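PDB 3VMV: pectate lyase from Bacillus, which probably cleaves polygalacturonate, the pectate of plant cell walls, as a pectate lyase of polysaccharide lyase family 1. Local coordinates for residues Q30-I35 / N60-L65; K262-W267 / N282-T287. All blocks are in the same frame, centred on the assembly; numbering follows the deposited sequence.

Interaction 1 of 2, residues Q30-I35 / N60-L65; sequences QIQQLI and NSPQSL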
loop_
_atom_site.group_PDB
_atom_site.type_symbol
_atom_site.label_atom_id
_atom_site.label_comp_id
_atom_site.label_asym_id
_atom_site.label_seq_id
_atom_site.Cartn_x
_atom_site.Cartn_y
_atom_site.Cartn_z
ATOM N N GLN A 30 -6.851 4.768 -22.819
ATOM C CA GLN A 30 -7.994 5.584 -22.405
ATOM C C GLN A 30 -7.730 6.232 -21.064
ATOM O O GLN A 30 -7.992 7.408 -20.883
ATOM C CB GLN A 30 -9.272 4.755 -22.323
ATOM C CG GLN A 30 -9.833 4.403 -23.678
ATOM C CD GLN A 30 -11.198 3.777 -23.565
ATOM O OE1 GLN A 30 -11.365 2.843 -22.811
ATOM N NE2 GLN A 30 -12.172 4.280 -24.318
ATOM N N ILE A 31 -7.204 5.466 -20.108
ATOM C CA ILE A 31 -6.926 6.042 -18.804
ATOM C C ILE A 31 -5.918 7.186 -18.903
ATOM O O ILE A 31 -6.135 8.268 -18.347
ATOM C CB ILE A 31 -6.371 4.981 -17.809
ATOM C CG1 ILE A 31 -7.430 3.892 -17.592
ATOM C CG2 ILE A 31 -6.068 5.621 -16.487
ATOM C CD1 ILE A 31 -6.923 2.744 -16.708
ATOM N N GLN A 32 -4.805 6.941 -19.591
ATOM C CA GLN A 32 -3.763 7.975 -19.673
ATOM C C GLN A 32 -4.284 9.238 -20.392
ATOM O O GLN A 32 -3.990 10.377 -19.982
ATOM C CB GLN A 32 -2.503 7.432 -20.365
ATOM C CG GLN A 32 -1.265 8.325 -20.143
ATOM C CD GLN A 32 -0.891 8.314 -18.678
ATOM O OE1 GLN A 32 -0.495 7.278 -18.169
ATOM N NE2 GLN A 32 -1.018 9.453 -18.001
ATOM N N GLN A 33 -5.063 9.043 -21.456
ATOM C CA GLN A 33 -5.626 10.197 -22.162
ATOM C C GLN A 33 -6.587 10.972 -21.311
ATOM O O GLN A 33 -6.608 12.208 -21.368
ATOM C CB GLN A 33 -6.320 9.740 -23.422
ATOM C CG GLN A 33 -5.337 9.343 -24.428
ATOM C CD GLN A 33 -5.996 8.696 -25.621
ATOM O OE1 GLN A 33 -7.208 8.835 -25.831
ATOM N NE2 GLN A 33 -5.208 7.964 -26.396
ATOM N N LEU A 34 -7.422 10.271 -20.537
ATOM C CA LEU A 34 -8.331 10.984 -19.663
ATOM C C LEU A 34 -7.567 11.885 -18.685
ATOM O O LEU A 34 -7.929 13.053 -18.481
ATOM C CB LEU A 34 -9.193 10.008 -18.880
ATOM C CG LEU A 34 -10.233 9.250 -19.705
ATOM C CD1 LEU A 34 -10.841 8.224 -18.818
ATOM C CD2 LEU A 34 -11.290 10.226 -20.236
ATOM N N ILE A 35 -6.506 11.344 -18.105
ATOM C CA ILE A 35 -5.697 12.087 -17.155
ATOM C C ILE A 35 -5.044 13.289 -17.831
ATOM O O ILE A 35 -5.105 14.399 -17.314
ATOM C CB ILE A 35 -4.617 11.177 -16.550
ATOM C CG1 ILE A 35 -5.295 10.128 -15.653
ATOM C CG2 ILE A 35 -3.546 12.011 -15.827
ATOM C CD1 ILE A 35 -4.403 8.943 -15.298
ATOM N N ASN A 60 -1.751 -2.282 -24.275
ATOM C CA ASN A 60 -2.795 -1.288 -24.570
ATOM C C ASN A 60 -2.606 0.066 -23.871
ATOM O O ASN A 60 -3.526 0.882 -23.840
ATOM C CB ASN A 60 -4.238 -1.849 -24.388
ATOM C CG ASN A 60 -4.595 -2.171 -22.923
ATOM O OD1 ASN A 60 -4.113 -1.540 -21.968
ATOM N ND2 ASN A 60 -5.531 -3.139 -22.768
ATOM N N SER A 61 -1.395 0.289 -23.352
ATOM C CA SER A 61 -1.025 1.529 -22.635
ATOM C C SER A 61 0.147 2.189 -23.335
ATOM O O SER A 61 1.018 1.496 -23.879
ATOM C CB SER A 61 -0.608 1.220 -21.191
ATOM O OG SER A 61 -1.698 0.561 -20.541
ATOM N N PRO A 62 0.165 3.513 -23.327
ATOM C CA PRO A 62 1.175 4.245 -24.107
ATOM C C PRO A 62 2.503 4.452 -23.368
ATOM O O PRO A 62 3.485 4.793 -24.039
ATOM C CB PRO A 62 0.506 5.595 -24.351
ATOM C CG PRO A 62 -0.371 5.785 -23.118
ATOM C CD PRO A 62 -0.889 4.401 -22.789
ATOM N N GLN A 63 2.525 4.312 -22.046
ATOM C CA GLN A 63 3.763 4.357 -21.253
ATOM C C GLN A 63 3.873 3.048 -20.491
ATOM O O GLN A 63 2.916 2.273 -20.456
ATOM C CB GLN A 63 3.727 5.509 -20.233
ATOM C CG GLN A 63 3.623 6.865 -20.918
ATOM C CD GLN A 63 3.401 7.995 -19.934
ATOM O OE1 GLN A 63 4.110 8.121 -18.939
ATOM N NE2 GLN A 63 2.400 8.811 -20.207
ATOM N N SER A 64 5.019 2.814 -19.858
ATOM C CA SER A 64 5.240 1.536 -19.164
ATOM C C SER A 64 4.562 1.461 -17.791
ATOM O O SER A 64 4.673 0.455 -17.097
ATOM C CB SER A 64 6.741 1.275 -18.976
ATOM O OG SER A 64 7.359 1.078 -20.234
ATOM N N LEU A 65 3.874 2.532 -17.410
ATOM C CA LEU A 65 3.061 2.583 -16.188
ATOM C C LEU A 65 1.930 3.559 -16.447
ATOM O O LEU A 65 1.956 4.252 -17.454
ATOM C CB LEU A 65 3.903 3.006 -14.974
ATOM C CG LEU A 65 4.785 4.246 -15.062
ATOM C CD1 LEU A 65 3.948 5.531 -15.002
ATOM C CD2 LEU A 65 5.797 4.238 -13.929
HETATM O O HOH W 1 0.247 4.929 -19.715
#

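Interaction 2 of 2, residues K262-W267 / N282-T287; sequences KGPVGW and NVFVNT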
loop_
_atom_site.group_PDB
_atom_site.type_symbol
_atom_site.label_atom_id
_atom_site.label_comp_id
_atom_site.label_asym_id
_atom_site.label_seq_id
_atom_site.Cartn_x
_atom_site.Cartn_y
_atom_site.Cartn_z
ATOM N N LYS A 262 13.784 -13.153 13.420
ATOM C CA LYS A 262 12.909 -12.889 12.272
ATOM C C LYS A 262 11.473 -13.306 12.561
ATOM O O LYS A 262 11.214 -14.450 12.893
ATOM C CB LYS A 262 13.430 -13.613 11.038
ATOM C CG LYS A 262 14.657 -12.941 10.440
ATOM C CD LYS A 262 15.230 -13.804 9.335
ATOM C CE LYS A 262 16.150 -13.044 8.418
ATOM N NZ LYS A 262 16.488 -14.026 7.324
ATOM N N GLY A 263 10.555 -12.354 12.469
ATOM C CA GLY A 263 9.211 -12.582 12.980
ATOM C C GLY A 263 8.274 -11.492 12.512
ATOM O O GLY A 263 8.463 -10.877 11.467
ATOM N N PRO A 264 7.229 -11.224 13.298
ATOM C CA PRO A 264 6.144 -10.351 12.848
ATOM C C PRO A 264 6.493 -8.856 12.874
ATOM O O PRO A 264 5.898 -8.076 12.127
ATOM C CB PRO A 264 5.003 -10.679 13.831
ATOM C CG PRO A 264 5.729 -11.129 15.090
ATOM C CD PRO A 264 6.971 -11.837 14.612
ATOM N N VAL A 265 7.409 -8.490 13.753
ATOM C CA VAL A 265 7.880 -7.116 13.853
ATOM C C VAL A 265 9.292 -7.112 14.405
ATOM O O VAL A 265 9.660 -8.009 15.165
ATOM C CB VAL A 265 6.893 -6.265 14.729
ATOM C CG1 VAL A 265 6.826 -6.768 16.141
ATOM C CG2 VAL A 265 7.235 -4.757 14.666
ATOM N N GLY A 266 10.090 -6.128 13.989
ATOM C CA GLY A 266 11.431 -5.952 14.525
ATOM C C GLY A 266 12.230 -5.085 13.588
ATOM O O GLY A 266 11.646 -4.347 12.772
ATOM N N TRP A 267 13.557 -5.182 13.710
ATOM C CA TRP A 267 14.460 -4.384 12.892
ATOM C C TRP A 267 15.343 -5.388 12.171
ATOM O O TRP A 267 16.036 -6.161 12.838
ATOM C CB TRP A 267 15.310 -3.482 13.804
ATOM C CG TRP A 267 16.418 -2.776 13.041
ATOM C CD1 TRP A 267 16.367 -2.381 11.726
ATOM C CD2 TRP A 267 17.706 -2.375 13.533
ATOM N NE1 TRP A 267 17.543 -1.777 11.376
ATOM C CE2 TRP A 267 18.377 -1.747 12.464
ATOM C CE3 TRP A 267 18.357 -2.489 14.761
ATOM C CZ2 TRP A 267 19.674 -1.252 12.587
ATOM C CZ3 TRP A 267 19.636 -1.990 14.887
ATOM C CH2 TRP A 267 20.278 -1.369 13.802
ATOM N N ASN A 282 -2.482 -8.094 19.676
ATOM C CA ASN A 282 -2.238 -8.995 18.554
ATOM C C ASN A 282 -2.376 -10.471 18.947
ATOM O O ASN A 282 -2.199 -10.830 20.105
ATOM C CB ASN A 282 -0.856 -8.731 17.978
ATOM C CG ASN A 282 -0.715 -7.300 17.470
ATOM O OD1 ASN A 282 -1.320 -6.941 16.472
ATOM N ND2 ASN A 282 0.075 -6.477 18.171
ATOM N N VAL A 283 -2.751 -11.297 17.973
ATOM C CA VAL A 283 -2.811 -12.737 18.156
ATOM C C VAL A 283 -1.730 -13.342 17.276
ATOM O O VAL A 283 -1.690 -13.073 16.075
ATOM C CB VAL A 283 -4.199 -13.279 17.825
ATOM C CG1 VAL A 283 -4.173 -14.818 17.746
ATOM C CG2 VAL A 283 -5.217 -12.804 18.898
ATOM N N PHE A 284 -0.853 -14.131 17.895
ATOM C CA PHE A 284 0.266 -14.747 17.187
ATOM C C PHE A 284 0.108 -16.266 17.235
ATOM O O PHE A 284 0.183 -16.865 18.319
ATOM C CB PHE A 284 1.582 -14.367 17.902
ATOM C CG PHE A 284 1.844 -12.882 17.966
ATOM C CD1 PHE A 284 2.300 -12.184 16.842
ATOM C CD2 PHE A 284 1.728 -12.202 19.176
ATOM C CE1 PHE A 284 2.578 -10.815 16.897
ATOM C CE2 PHE A 284 2.006 -10.831 19.245
ATOM C CZ PHE A 284 2.425 -10.151 18.106
ATOM N N VAL A 285 -0.122 -16.885 16.068
ATOM C CA VAL A 285 -0.206 -18.330 16.029
ATOM C C VAL A 285 0.978 -18.845 15.213
ATOM O O VAL A 285 1.177 -18.430 14.067
ATOM C CB VAL A 285 -1.511 -18.758 15.340
ATOM C CG1 VAL A 285 -1.646 -20.262 15.277
ATOM C CG2 VAL A 285 -2.714 -18.133 16.068
ATOM N N ASN A 286 1.747 -19.734 15.818
ATOM C CA ASN A 286 2.957 -20.305 15.175
ATOM C C ASN A 286 3.808 -19.166 14.617
ATOM O O ASN A 286 4.305 -19.216 13.478
ATOM C CB ASN A 286 2.602 -21.367 14.094
ATOM C CG ASN A 286 2.066 -22.640 14.714
ATOM O OD1 ASN A 286 2.006 -22.764 15.944
ATOM N ND2 ASN A 286 1.685 -23.604 13.879
ATOM N N THR A 287 3.928 -18.106 15.415
ATOM C CA THR A 287 4.647 -16.909 15.012
ATOM C C THR A 287 5.507 -16.440 16.173
ATOM O O THR A 287 4.976 -16.215 17.267
ATOM C CB THR A 287 3.618 -15.805 14.705
ATOM O OG1 THR A 287 2.922 -16.102 13.477
ATOM C CG2 THR A 287 4.307 -14.434 14.504
#

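Interaction 1 of 2, residues Q30-I35 / N60-L65
Gln32 meets Pro62 and Gln63 in a small, partly buried contact, mostly van der Waals with one bridging water, where helix 28-40 lies beside the loop joining strands 55-57 and 66-68. The aliphatic part of Gln32 does the packing: CB sits 3.9 Å from CG of the Pro62 ring, while the Gln63 side chain crosses it at about a right angle. With CG anti to the backbone N (chi1 -164°) and a bend at chi2 (66°), the Gln32 chain carries its amide past the proline and on toward Leu65. There a water donates to Gln32 OE1 at 2.9 Å and to Leu65 O, also at 2.9 Å; its third bond, from Gln63 N, is weak. The helix covers one end of the parallel beta-helix, Ile31 resting on Ile56 and Ile66, and Ile35 on Val68. Gln32 OE1 also accepts from Asp67 N, and its NE2 bonds to Asp36 OD1, so both ends of the amide are engaged and its rotation is fixed. A leucine here would probably leave Asp67 N without its acceptor, take one of the water's two acceptors, and leave Asp36 OD1 without its amide donor.

Interaction 2 of 2, residues K262-W267 / N282-T287
The backbones of 262-267 and 282-287 do not pair with each other: Pro264, just ahead of the short strand 265-266, faces a strand and turn, 283-285 and what follows, and the two meet through side chains alone. Asn286 takes up left-handed helical backbone angles, which turn the chain sharply after the strand and bring Thr287 round to the same proline that Phe284 touches. Pro264 CG is the meeting point, 3.6 Å from Phe284 CE1 and 3.6 Å from Thr287 CG2. The Phe284 side chain and the proline cross at about a right angle, and the proline carbon approaches the ring obliquely. Thr287 has its methyl CG2 anti to the backbone N and its hydroxyl beside that N (chi1 -72°), a rotation that turns the methyl onto Pro264, where CG2 is also 3.7 Å from Pro264 CD. In the parallel beta-helix, strand 265-266 stacks on 231-234 and strand 283-285 on 245-249, so the contact joins two different columns of strands at their last members. Phe246, one coil back, extends the apolar patch: its ring meets that of Phe284 with planes about 25° apart, and Pro264 touches it too. The Thr287 hydroxyl is tied down by donating to Val285 O at 3.0 Å, from above the carbonyl plane, while OG1 also bonds to Val249 N.

Interactions 1 and 2 lie on opposite sides of the chain's centre, their own centres about 40 Å apart, and share no secondary-structure element. One belongs to each end region of the same beta-helix: 30-35 with 60-65 sets a helix against a loop of the early coils, whereas 262-267 with 282-287 brings together segments of the last one. Exposure and chemistry differ accordingly. Interaction 1 is partly buried, and the one buried residue among those that touch is a polar glutamine that uses its carbon chain for packing and its amide for a water and for Asp67 and Asp36. Interaction 2 is buried and apolar where the segments meet; its polar groups bond elsewhere, not to each other across the contact.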